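Local coordinates for protein mandelate racemase/muconate lactonizing enzyme/Enolase superfamily (PDB 2HZG) that belongs to the enolase superfamily, pairing an alpha+beta N-terminal domain with a modified TIM barrel that binds a sodium ion, at residues H61-P66 with N92-L97; S129-K134 with L353-E358; D181-A186 with P216-A221. All coordinates share one frame; numbering follows the deposited sequence.

How the interactions relate
Along the chain interaction 1 comes first, within the N-terminal domain. Interaction 2 opens next, at 129-134, and closes only at 353-358; interaction 3 falls between. Interactions 1 and 3 lie on opposite sides of the chain's centre, their own centres about 46 Å apart. Interaction 2 is about 37 Å from the first and 32 Å from the third, centre to centre. None touches another. Interaction 2 brings together the chain leading into barrel strand 135-141 and the chain after the last barrel strand, 327-331. Interaction 3 packs two neighbouring helices outside the barrel. Interaction 1 joins two N-terminal loops at the interface with the second subunit.

Interaction 1: residues H61-P66 with N92-L97; sequences HGVCRP and NSMDLL
His61 reaches Asp95 through its ring edge: NE2 donates to Asp95 OD2 at 3.1 Å. The acceptor lies close to the ring plane, but the ring meets the carboxylate from above its plane. A chi1 of 57° sets the ring between backbone N and carbonyl carbon. CB of Cys64 sits over one ring face. Gly62 O receives Arg65 NE and, weakly, NH2, which steadies the arginine from within its own segment. Val63 O accepts a nearly straight bond from Asp95 N (2.9 Å), while Val63 CG2 lies 3.6 Å from Met94 CE. Cys64 packs SG against Leu96 CB at 4.1 Å. Arg65 N donates to Asn92 O at 2.8 Å. Its guanidinium stacks on the Asn92 amide, the planes 22° apart, with OD1 over one face. Asn92 ND2 is hydrogen-bonded to Ser70 OG. Ser93 OG donates to Arg65 O (2.6 Å) from above the carbonyl plane. A water donates to both this hydroxyl and Pro66 O. The second subunit also packs here: its Ala21 meets His61 and its Pro50 meets Leu96. Each segment contains a type I turn, His61 to Cys64 and Ser93 to Leu96, and the two touch. They join the loop before helix 79-92 to the loop that follows it, in the N-terminal domain of an enolase superfamily protein.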
ATOM      1  N   HIS A  61      -9.066 -10.489 -11.721  1.00 16.89           N
ATOM      2  CA  HIS A  61     -10.304  -9.948 -12.272  1.00 18.01           C
ATOM      3  C   HIS A  61      -9.946  -8.636 -12.978  1.00 18.26           C
ATOM      4  O   HIS A  61      -8.758  -8.321 -13.109  1.00 18.27           O
ATOM      5  CB  HIS A  61     -11.377  -9.748 -11.181  1.00 17.93           C
ATOM      6  CG  HIS A  61     -10.956  -8.858 -10.054  1.00 18.42           C
ATOM      7  ND1 HIS A  61     -10.395  -9.345  -8.893  1.00 20.38           N
ATOM      8  CD2 HIS A  61     -11.037  -7.517  -9.899  1.00 16.98           C
ATOM      9  CE1 HIS A  61     -10.141  -8.336  -8.076  1.00 18.98           C
ATOM     10  NE2 HIS A  61     -10.530  -7.221  -8.659  1.00 19.13           N
ATOM     11  N   GLY A  62     -10.955  -7.904 -13.456  1.00 18.75           N
ATOM     12  CA  GLY A  62     -10.757  -6.719 -14.304  1.00 18.14           C
ATOM     13  C   GLY A  62      -9.977  -5.558 -13.717  1.00 18.35           C
ATOM     14  O   GLY A  62      -9.348  -4.793 -14.455  1.00 18.03           O
ATOM     15  N   VAL A  63     -10.018  -5.390 -12.392  1.00 18.54           N
ATOM     16  CA  VAL A  63      -9.209  -4.331 -11.753  1.00 18.58           C
ATOM     17  C   VAL A  63      -8.109  -4.907 -10.850  1.00 18.41           C
ATOM     18  O   VAL A  63      -7.583  -4.235  -9.944  1.00 17.86           O
ATOM     19  CB  VAL A  63     -10.066  -3.203 -11.082  1.00 19.19           C
ATOM     20  CG1 VAL A  63     -10.956  -2.487 -12.150  1.00 19.76           C
ATOM     21  CG2 VAL A  63     -10.898  -3.735  -9.918  1.00 18.88           C
ATOM     22  N   CYS A  64      -7.767  -6.165 -11.129  1.00 17.87           N
ATOM     23  CA  CYS A  64      -6.579  -6.784 -10.557  1.00 17.45           C
ATOM     24  C   CYS A  64      -5.814  -7.553 -11.665  1.00 17.32           C
ATOM     25  O   CYS A  64      -5.663  -8.772 -11.624  1.00 16.95           O
ATOM     26  CB  CYS A  64      -6.956  -7.667  -9.364  1.00 17.41           C
ATOM     27  SG  CYS A  64      -5.585  -8.216  -8.352  1.00 17.66           S
ATOM     28  N   ARG A  65      -5.357  -6.809 -12.664  1.00 16.36           N
ATOM     29  CA  ARG A  65      -4.574  -7.375 -13.752  1.00 16.88           C
ATOM     30  C   ARG A  65      -3.094  -7.199 -13.474  1.00 15.94           C
ATOM     31  O   ARG A  65      -2.719  -6.294 -12.733  1.00 16.21           O
ATOM     32  CB  ARG A  65      -4.918  -6.650 -15.058  1.00 16.64           C
ATOM     33  CG  ARG A  65      -6.361  -6.777 -15.415  1.00 19.61           C
ATOM     34  CD  ARG A  65      -6.637  -6.291 -16.814  1.00 23.35           C
ATOM     35  NE  ARG A  65      -7.904  -5.589 -16.802  1.00 31.87           N
ATOM     36  CZ  ARG A  65      -8.598  -5.252 -17.888  1.00 36.98           C
ATOM     37  NH1 ARG A  65      -8.133  -5.564 -19.101  1.00 36.76           N
ATOM     38  NH2 ARG A  65      -9.757  -4.596 -17.753  1.00 36.36           N
ATOM     39  N   PRO A  66      -2.248  -8.032 -14.103  1.00 15.75           N
ATOM     40  CA  PRO A  66      -0.802  -7.798 -14.020  1.00 15.29           C
ATOM     41  C   PRO A  66      -0.478  -6.434 -14.613  1.00 15.24           C
ATOM     42  O   PRO A  66      -1.134  -5.995 -15.567  1.00 15.13           O
ATOM     43  CB  PRO A  66      -0.215  -8.906 -14.902  1.00 15.63           C
ATOM     44  CG  PRO A  66      -1.369  -9.266 -15.882  1.00 15.41           C
ATOM     45  CD  PRO A  66      -2.570  -9.195 -14.956  1.00 15.20           C
ATOM     46  N   ASN A  92      -6.521  -0.694 -13.943  1.00 17.88           N
ATOM     47  CA  ASN A  92      -6.495  -2.145 -14.203  1.00 16.67           C
ATOM     48  C   ASN A  92      -5.827  -2.960 -13.095  1.00 16.08           C
ATOM     49  O   ASN A  92      -6.085  -4.159 -12.964  1.00 15.26           O
ATOM     50  CB  ASN A  92      -5.771  -2.465 -15.522  1.00 16.54           C
ATOM     51  CG  ASN A  92      -6.601  -2.130 -16.764  1.00 19.74           C
ATOM     52  OD1 ASN A  92      -7.810  -1.945 -16.683  1.00 20.38           O
ATOM     53  ND2 ASN A  92      -5.939  -2.081 -17.930  1.00 20.77           N
ATOM     54  N   SER A  93      -4.924  -2.328 -12.338  1.00 15.56           N
ATOM     55  CA  SER A  93      -4.210  -3.035 -11.249  1.00 15.40           C
ATOM     56  C   SER A  93      -4.546  -2.421  -9.886  1.00 15.70           C
ATOM     57  O   SER A  93      -3.775  -2.518  -8.938  1.00 15.27           O
ATOM     58  CB  SER A  93      -2.689  -3.014 -11.489  1.00 15.10           C
ATOM     59  OG  SER A  93      -2.352  -3.687 -12.694  1.00 14.45           O
ATOM     60  N   MET A  94      -5.699  -1.765  -9.803  1.00 16.80           N
ATOM     61  CA  MET A  94      -6.147  -1.119  -8.560  1.00 18.28           C
ATOM     62  C   MET A  94      -6.078  -2.027  -7.318  1.00 17.80           C
ATOM     63  O   MET A  94      -5.621  -1.589  -6.253  1.00 18.10           O
ATOM     64  CB  MET A  94      -7.554  -0.534  -8.739  1.00 19.35           C
ATOM     65  CG  MET A  94      -8.137   0.142  -7.482  1.00 23.16           C
ATOM     66  SD  MET A  94      -9.862   0.577  -7.804  1.00 33.17           S
ATOM     67  CE  MET A  94     -10.728  -0.979  -7.642  1.00 32.56           C
ATOM     68  N   ASP A  95      -6.518  -3.281  -7.449  1.00 17.54           N
ATOM     69  CA  ASP A  95      -6.594  -4.199  -6.306  1.00 16.60           C
ATOM     70  C   ASP A  95      -5.298  -4.996  -6.096  1.00 16.09           C
ATOM     71  O   ASP A  95      -5.229  -5.925  -5.256  1.00 16.17           O
ATOM     72  CB  ASP A  95      -7.780  -5.159  -6.473  1.00 17.59           C
ATOM     73  CG  ASP A  95      -9.137  -4.487  -6.215  1.00 20.00           C
ATOM     74  OD1 ASP A  95      -9.195  -3.271  -5.939  1.00 21.32           O
ATOM     75  OD2 ASP A  95     -10.162  -5.207  -6.292  1.00 25.33           O
ATOM     76  N   LEU A  96      -4.281  -4.635  -6.870  0.60 15.73           N
ATOM     77  CA  LEU A  96      -2.969  -5.249  -6.777  0.60 15.31           C
ATOM     78  C   LEU A  96      -2.105  -4.272  -5.983  0.60 15.01           C
ATOM     79  O   LEU A  96      -1.577  -3.291  -6.529  0.60 14.70           O
ATOM     80  CB  LEU A  96      -2.435  -5.542  -8.192  0.60 15.54           C
ATOM     81  CG  LEU A  96      -0.982  -5.942  -8.474  0.60 16.65           C
ATOM     82  CD1 LEU A  96      -0.334  -6.705  -7.323  0.60 14.56           C
ATOM     83  CD2 LEU A  96      -0.867  -6.692  -9.804  0.60 16.65           C
ATOM     84  N   LEU A  97      -2.001  -4.518  -4.676  1.00 14.31           N
ATOM     85  CA  LEU A  97      -1.390  -3.539  -3.760  1.00 14.14           C
ATOM     86  C   LEU A  97       0.037  -3.140  -4.168  1.00 13.83           C
ATOM     87  O   LEU A  97       0.395  -1.965  -4.094  1.00 14.68           O
ATOM     88  CB  LEU A  97      -1.438  -4.051  -2.306  1.00 13.84           C
ATOM     89  CG  LEU A  97      -0.878  -3.158  -1.177  1.00 13.68           C
ATOM     90  CD1 LEU A  97      -1.451  -1.751  -1.222  1.00 13.74           C
ATOM     91  CD2 LEU A  97      -1.105  -3.833   0.230  1.00 12.57           C
TER
HETATM   92  O   HOH W   1      -2.624  -3.562 -15.438  1.00 16.41           O

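Interaction 2: residues S129-K134 with L353-E358; sequences SASHGK and LIRAPE
Ser131 meets segment 353-358 twice: its OG bonds to Ala356 O, and its backbone O takes the side chain of Arg355. The OG stands anti to the backbone N (chi1 176°) and donates to Ala356 O at 2.7 Å, in the carbonyl plane and on a lone pair. A water donates to the same OG and to His132 O, and accepts from Ala356 N, so it fills in between the two chains. A second water links Ser131 N to Glu358 OE1. Lys134 pairs with Ile354 in a single antiparallel bridge, a hydrogen-bonded pair. Lys134 N donates to Ile354 O at 2.7 Å, and Ile354 N returns a bond to Lys134 O at 2.9 Å. This bridge lies just ahead of strand 135-141 of the parallel barrel sheet, so the late loop is tied to the chain where it enters the barrel. The lysine's amine turns elsewhere, to the backbone oxygens of Phe319 and Asp325. Gly133 N lies over one face of the Arg355 guanidinium, 3.3 Å from its plane and offset toward the rim. Leu353 CD1 comes within 3.9 Å of Gly133 CA. The arginine chain bends at chi3 (66°), and Arg355 NH1 donates to Ser131 O at 2.9 Å. That bond is well off straight, with an N-H...O angle of 140°. Asp349 takes NH2 in a salt bridge.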
ATOM      1  N   SER A 129      12.049  24.685 -17.035  0.70 25.55           N
ATOM      2  CA  SER A 129      12.839  25.429 -18.020  0.70 26.06           C
ATOM      3  C   SER A 129      14.337  25.321 -17.751  0.70 25.72           C
ATOM      4  O   SER A 129      15.157  25.601 -18.633  0.70 25.43           O
ATOM      5  CB  SER A 129      12.410  26.906 -18.077  0.70 26.14           C
ATOM      6  OG  SER A 129      12.815  27.618 -16.919  0.70 26.72           O
ATOM      7  N   ALA A 130      14.684  24.905 -16.533  1.00 25.27           N
ATOM      8  CA  ALA A 130      16.075  24.819 -16.106  1.00 24.51           C
ATOM      9  C   ALA A 130      16.236  23.711 -15.061  1.00 23.88           C
ATOM     10  O   ALA A 130      15.259  23.328 -14.409  1.00 23.42           O
ATOM     11  CB  ALA A 130      16.536  26.172 -15.539  1.00 24.56           C
ATOM     12  N   SER A 131      17.463  23.194 -14.942  1.00 22.70           N
ATOM     13  CA  SER A 131      17.852  22.293 -13.862  1.00 21.91           C
ATOM     14  C   SER A 131      18.863  23.003 -12.955  1.00 21.61           C
ATOM     15  O   SER A 131      20.022  23.225 -13.324  1.00 20.89           O
ATOM     16  CB  SER A 131      18.436  21.005 -14.410  1.00 21.73           C
ATOM     17  OG  SER A 131      18.906  20.169 -13.375  1.00 21.22           O
ATOM     18  N   HIS A 132      18.400  23.355 -11.765  1.00 20.87           N
ATOM     19  CA  HIS A 132      19.180  24.161 -10.827  1.00 20.72           C
ATOM     20  C   HIS A 132      20.041  23.314  -9.901  1.00 20.45           C
ATOM     21  O   HIS A 132      19.690  22.168  -9.568  1.00 19.88           O
ATOM     22  CB  HIS A 132      18.225  25.042 -10.008  1.00 21.21           C
ATOM     23  CG  HIS A 132      17.453  26.021 -10.839  1.00 21.77           C
ATOM     24  ND1 HIS A 132      18.044  27.112 -11.442  1.00 23.81           N
ATOM     25  CD2 HIS A 132      16.138  26.085 -11.154  1.00 23.55           C
ATOM     26  CE1 HIS A 132      17.127  27.797 -12.107  1.00 24.22           C
ATOM     27  NE2 HIS A 132      15.961  27.199 -11.941  1.00 23.94           N
ATOM     28  N   GLY A 133      21.161  23.898  -9.475  1.00 19.59           N
ATOM     29  CA  GLY A 133      22.082  23.246  -8.565  1.00 19.75           C
ATOM     30  C   GLY A 133      21.479  22.972  -7.202  1.00 19.21           C
ATOM     31  O   GLY A 133      20.781  23.812  -6.621  1.00 19.31           O
ATOM     32  N   LYS A 134      21.712  21.760  -6.723  1.00 19.00           N
ATOM     33  CA  LYS A 134      21.271  21.358  -5.395  1.00 19.01           C
ATOM     34  C   LYS A 134      22.485  21.071  -4.538  1.00 19.09           C
ATOM     35  O   LYS A 134      23.478  20.525  -5.010  1.00 18.19           O
ATOM     36  CB  LYS A 134      20.393  20.102  -5.457  1.00 18.84           C
ATOM     37  CG  LYS A 134      19.292  20.148  -6.513  1.00 19.09           C
ATOM     38  CD  LYS A 134      18.189  21.117  -6.114  1.00 18.87           C
ATOM     39  CE  LYS A 134      17.081  21.119  -7.142  1.00 18.58           C
ATOM     40  NZ  LYS A 134      16.242  22.308  -6.934  1.00 19.48           N
ATOM     41  N   LEU A 353      27.716  21.834  -6.238  1.00 22.49           N
ATOM     42  CA  LEU A 353      26.303  21.571  -6.454  1.00 21.97           C
ATOM     43  C   LEU A 353      26.102  20.453  -7.484  1.00 21.70           C
ATOM     44  O   LEU A 353      26.879  20.317  -8.462  1.00 21.39           O
ATOM     45  CB  LEU A 353      25.590  22.845  -6.920  1.00 22.24           C
ATOM     46  CG  LEU A 353      25.646  24.081  -6.021  1.00 22.85           C
ATOM     47  CD1 LEU A 353      24.887  25.204  -6.676  1.00 24.32           C
ATOM     48  CD2 LEU A 353      25.071  23.788  -4.645  1.00 24.97           C
ATOM     49  N   ILE A 354      25.060  19.655  -7.275  1.00 20.31           N
ATOM     50  CA  ILE A 354      24.689  18.646  -8.263  1.00 18.62           C
ATOM     51  C   ILE A 354      23.302  18.935  -8.816  1.00 18.42           C
ATOM     52  O   ILE A 354      22.539  19.713  -8.253  1.00 18.09           O
ATOM     53  CB  ILE A 354      24.747  17.193  -7.686  1.00 18.70           C
ATOM     54  CG1 ILE A 354      23.766  17.018  -6.498  1.00 17.21           C
ATOM     55  CG2 ILE A 354      26.217  16.764  -7.356  1.00 16.45           C
ATOM     56  CD1 ILE A 354      23.489  15.506  -6.166  1.00 18.34           C
ATOM     57  N   ARG A 355      22.947  18.291  -9.914  1.00 18.34           N
ATOM     58  CA  ARG A 355      21.666  18.621 -10.531  1.00 17.58           C
ATOM     59  C   ARG A 355      21.144  17.466 -11.343  1.00 16.61           C
ATOM     60  O   ARG A 355      21.907  16.557 -11.714  1.00 16.64           O
ATOM     61  CB  ARG A 355      21.767  19.916 -11.361  1.00 18.30           C
ATOM     62  CG  ARG A 355      22.566  19.817 -12.663  1.00 19.78           C
ATOM     63  CD  ARG A 355      22.862  21.205 -13.197  1.00 24.30           C
ATOM     64  NE  ARG A 355      23.766  21.912 -12.288  1.00 26.20           N
ATOM     65  CZ  ARG A 355      23.685  23.202 -11.984  1.00 26.23           C
ATOM     66  NH1 ARG A 355      22.727  23.949 -12.515  1.00 24.83           N
ATOM     67  NH2 ARG A 355      24.572  23.738 -11.139  1.00 26.21           N
ATOM     68  N   ALA A 356      19.836  17.477 -11.560  1.00 15.85           N
ATOM     69  CA  ALA A 356      19.201  16.603 -12.526  1.00 15.64           C
ATOM     70  C   ALA A 356      19.960  16.810 -13.843  1.00 16.39           C
ATOM     71  O   ALA A 356      20.070  17.956 -14.329  1.00 17.25           O
ATOM     72  CB  ALA A 356      17.726  16.955 -12.671  1.00 15.06           C
ATOM     73  N   PRO A 357      20.544  15.729 -14.390  1.00 17.16           N
ATOM     74  CA  PRO A 357      21.427  15.869 -15.551  1.00 17.87           C
ATOM     75  C   PRO A 357      20.852  16.692 -16.705  1.00 19.38           C
ATOM     76  O   PRO A 357      19.665  16.600 -17.043  1.00 18.44           O
ATOM     77  CB  PRO A 357      21.674  14.417 -15.970  1.00 17.58           C
ATOM     78  CG  PRO A 357      21.610  13.673 -14.659  1.00 16.48           C
ATOM     79  CD  PRO A 357      20.485  14.327 -13.927  1.00 16.48           C
ATOM     80  N   GLU A 358      21.717  17.500 -17.301  1.00 21.00           N
ATOM     81  CA  GLU A 358      21.342  18.256 -18.487  1.00 23.12           C
ATOM     82  C   GLU A 358      21.206  17.317 -19.709  1.00 23.50           C
ATOM     83  O   GLU A 358      20.427  17.574 -20.643  1.00 25.18           O
ATOM     84  CB  GLU A 358      22.261  19.492 -18.659  1.00 24.02           C
ATOM     85  CG  GLU A 358      21.567  20.800 -18.143  1.00 28.67           C
ATOM     86  CD  GLU A 358      22.414  21.706 -17.238  1.00 35.15           C
ATOM     87  OE1 GLU A 358      21.845  22.666 -16.660  1.00 37.45           O
ATOM     88  OE2 GLU A 358      23.639  21.489 -17.087  1.00 38.86           O
TER
HETATM   89  O   HOH W   2      18.352  20.051 -10.597  1.00 17.72           O
HETATM   90  O   HOH W   3      19.505  24.173 -16.814  1.00 21.95           O

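Interaction 3: residues D181-A186 with P216-A221; sequences DQIMAA and PTLDAA
Ile183 and Ala221 make the tight inner part of this contact. Ile183 CG2 lies 3.5 Å from Ala221 CB, and both residues point their CB atoms toward the opposite segment. The other branch of Ile183 goes deeper. Its CG1 stands anti to the carbonyl carbon (chi1 -68°), and Ile183 CD1 meets Leu218 CD2 at 3.7 Å. The two side chains meet at a slant. Leu218 starts away from helix 176-190, yet its end comes back to the isoleucine. It also touches Val198 on strand 195-199, so this side of the contact faces the barrel wall. Ile183, Leu218 and Ala221 are all buried. The two helix segments run almost parallel, their axes 10° apart and 9.7 Å from each other at closest approach. They are neighbouring helices of the TIM-barrel domain, and strand 195-199 lies between them in the chain. That order is the beta-alpha repeat of such a barrel. No hydrogen bond joins the two segments; their side chains meet by apolar packing. The outer side depends on Met184, which is partly exposed. Its chain bends at chi2 (-55°) and again at chi3, bringing the methyl CE across to the last turn of helix 215-220. There Met184 CE comes close to the helix backbone, 3.3 Å from Thr217 O. Met184 CE also touches Ala221 CB at 3.7 Å, so this alanine is shared by Ile183 and Met184. Ala220 is exposed and has little area in the contact. Thr217 is partly exposed, and its CG2 is only a loose neighbour of Ile183 CD1, at 4.3 Å. The threonine also touches Val176 and Ala180, earlier on helix 176-190. Ala221 O accepts a hydrogen bond from Arg187 NE, one residue beyond 181-186.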
ATOM      1  N   ASP A 181      23.725  10.132  22.818  1.00 18.34           N
ATOM      2  CA  ASP A 181      25.136   9.818  22.572  1.00 18.43           C
ATOM      3  C   ASP A 181      25.430   9.760  21.063  1.00 18.13           C
ATOM      4  O   ASP A 181      26.416  10.311  20.593  1.00 17.83           O
ATOM      5  CB  ASP A 181      25.494   8.491  23.229  1.00 18.16           C
ATOM      6  CG  ASP A 181      25.618   8.593  24.768  1.00 21.12           C
ATOM      7  OD1 ASP A 181      25.660   9.713  25.316  1.00 22.85           O
ATOM      8  OD2 ASP A 181      25.653   7.534  25.417  1.00 23.63           O
ATOM      9  N   GLN A 182      24.530   9.120  20.319  1.00 17.52           N
ATOM     10  CA  GLN A 182      24.646   8.994  18.866  1.00 17.41           C
ATOM     11  C   GLN A 182      24.559  10.346  18.161  1.00 17.02           C
ATOM     12  O   GLN A 182      25.367  10.656  17.289  1.00 17.49           O
ATOM     13  CB  GLN A 182      23.551   8.052  18.335  1.00 16.69           C
ATOM     14  CG  GLN A 182      23.794   6.592  18.615  1.00 16.32           C
ATOM     15  CD  GLN A 182      24.821   5.969  17.654  1.00 18.31           C
ATOM     16  OE1 GLN A 182      25.416   6.661  16.833  1.00 18.06           O
ATOM     17  NE2 GLN A 182      25.020   4.671  17.763  1.00 15.90           N
ATOM     18  N   ILE A 183      23.563  11.137  18.536  1.00 17.27           N
ATOM     19  CA  ILE A 183      23.274  12.409  17.881  1.00 17.40           C
ATOM     20  C   ILE A 183      24.366  13.433  18.182  1.00 18.10           C
ATOM     21  O   ILE A 183      24.799  14.174  17.298  1.00 16.81           O
ATOM     22  CB  ILE A 183      21.845  12.908  18.280  1.00 17.20           C
ATOM     23  CG1 ILE A 183      20.770  11.973  17.666  1.00 17.82           C
ATOM     24  CG2 ILE A 183      21.605  14.340  17.842  1.00 16.54           C
ATOM     25  CD1 ILE A 183      19.363  12.098  18.301  1.00 18.62           C
ATOM     26  N   MET A 184      24.810  13.460  19.439  1.00 18.72           N
ATOM     27  CA  MET A 184      25.920  14.333  19.846  1.00 19.92           C
ATOM     28  C   MET A 184      27.229  13.963  19.159  1.00 19.08           C
ATOM     29  O   MET A 184      27.993  14.844  18.774  1.00 20.00           O
ATOM     30  CB  MET A 184      26.082  14.315  21.362  1.00 20.45           C
ATOM     31  CG  MET A 184      24.927  14.988  22.112  1.00 25.29           C
ATOM     32  SD  MET A 184      24.636  16.679  21.546  1.00 36.84           S
ATOM     33  CE  MET A 184      22.868  16.789  21.835  1.00 35.40           C
ATOM     34  N   ALA A 185      27.468  12.667  18.989  1.00 19.06           N
ATOM     35  CA  ALA A 185      28.641  12.167  18.250  1.00 19.29           C
ATOM     36  C   ALA A 185      28.593  12.581  16.767  1.00 19.64           C
ATOM     37  O   ALA A 185      29.601  13.025  16.218  1.00 19.67           O
ATOM     38  CB  ALA A 185      28.778  10.658  18.405  1.00 18.86           C
ATOM     39  N   ALA A 186      27.413  12.492  16.145  1.00 19.04           N
ATOM     40  CA  ALA A 186      27.203  13.052  14.793  1.00 18.84           C
ATOM     41  C   ALA A 186      27.558  14.544  14.725  1.00 18.85           C
ATOM     42  O   ALA A 186      28.303  14.982  13.833  1.00 18.06           O
ATOM     43  CB  ALA A 186      25.757  12.812  14.324  1.00 18.27           C
ATOM     44  N   PRO A 216      14.458  17.592  23.035  1.00 20.10           N
ATOM     45  CA  PRO A 216      15.559  18.405  23.603  1.00 20.39           C
ATOM     46  C   PRO A 216      16.947  18.039  23.075  1.00 19.53           C
ATOM     47  O   PRO A 216      17.736  18.924  22.805  1.00 19.66           O
ATOM     48  CB  PRO A 216      15.467  18.126  25.109  1.00 19.95           C
ATOM     49  CG  PRO A 216      14.002  17.765  25.315  1.00 21.32           C
ATOM     50  CD  PRO A 216      13.645  16.955  24.100  1.00 20.06           C
ATOM     51  N   THR A 217      17.232  16.752  22.954  1.00 20.48           N
ATOM     52  CA  THR A 217      18.513  16.277  22.453  1.00 21.53           C
ATOM     53  C   THR A 217      18.729  16.759  21.015  1.00 21.02           C
ATOM     54  O   THR A 217      19.794  17.259  20.676  1.00 20.93           O
ATOM     55  CB  THR A 217      18.560  14.747  22.450  1.00 21.97           C
ATOM     56  OG1 THR A 217      18.287  14.259  23.775  1.00 25.70           O
ATOM     57  CG2 THR A 217      19.916  14.250  21.975  1.00 22.77           C
ATOM     58  N   LEU A 218      17.715  16.586  20.176  1.00 20.02           N
ATOM     59  CA  LEU A 218      17.791  17.036  18.781  1.00 19.72           C
ATOM     60  C   LEU A 218      18.043  18.549  18.717  1.00 19.77           C
ATOM     61  O   LEU A 218      18.861  19.014  17.921  1.00 19.45           O
ATOM     62  CB  LEU A 218      16.515  16.671  18.022  1.00 18.11           C
ATOM     63  CG  LEU A 218      16.259  15.178  17.787  1.00 18.43           C
ATOM     64  CD1 LEU A 218      14.764  14.908  17.520  1.00 13.70           C
ATOM     65  CD2 LEU A 218      17.137  14.616  16.643  1.00 15.02           C
ATOM     66  N   ASP A 219      17.354  19.314  19.558  1.00 20.08           N
ATOM     67  CA  ASP A 219      17.542  20.769  19.563  1.00 20.66           C
ATOM     68  C   ASP A 219      18.930  21.155  20.108  1.00 20.47           C
ATOM     69  O   ASP A 219      19.559  22.064  19.582  1.00 20.53           O
ATOM     70  CB  ASP A 219      16.420  21.497  20.316  1.00 20.82           C
ATOM     71  CG  ASP A 219      15.153  21.702  19.459  1.00 23.30           C
ATOM     72  OD1 ASP A 219      15.155  21.384  18.233  1.00 23.09           O
ATOM     73  OD2 ASP A 219      14.135  22.177  20.025  1.00 24.63           O
ATOM     74  N   ALA A 220      19.412  20.434  21.122  1.00 20.57           N
ATOM     75  CA  ALA A 220      20.745  20.696  21.689  1.00 20.58           C
ATOM     76  C   ALA A 220      21.851  20.464  20.637  1.00 20.96           C
ATOM     77  O   ALA A 220      22.854  21.179  20.614  1.00 21.45           O
ATOM     78  CB  ALA A 220      20.982  19.839  22.952  1.00 20.17           C
ATOM     79  N   ALA A 221      21.652  19.473  19.767  1.00 20.14           N
ATOM     80  CA  ALA A 221      22.578  19.184  18.668  1.00 19.37           C
ATOM     81  C   ALA A 221      22.338  20.055  17.433  1.00 18.95           C
ATOM     82  O   ALA A 221      23.035  19.915  16.430  1.00 19.26           O
ATOM     83  CB  ALA A 221      22.516  17.703  18.300  1.00 19.66           C
TER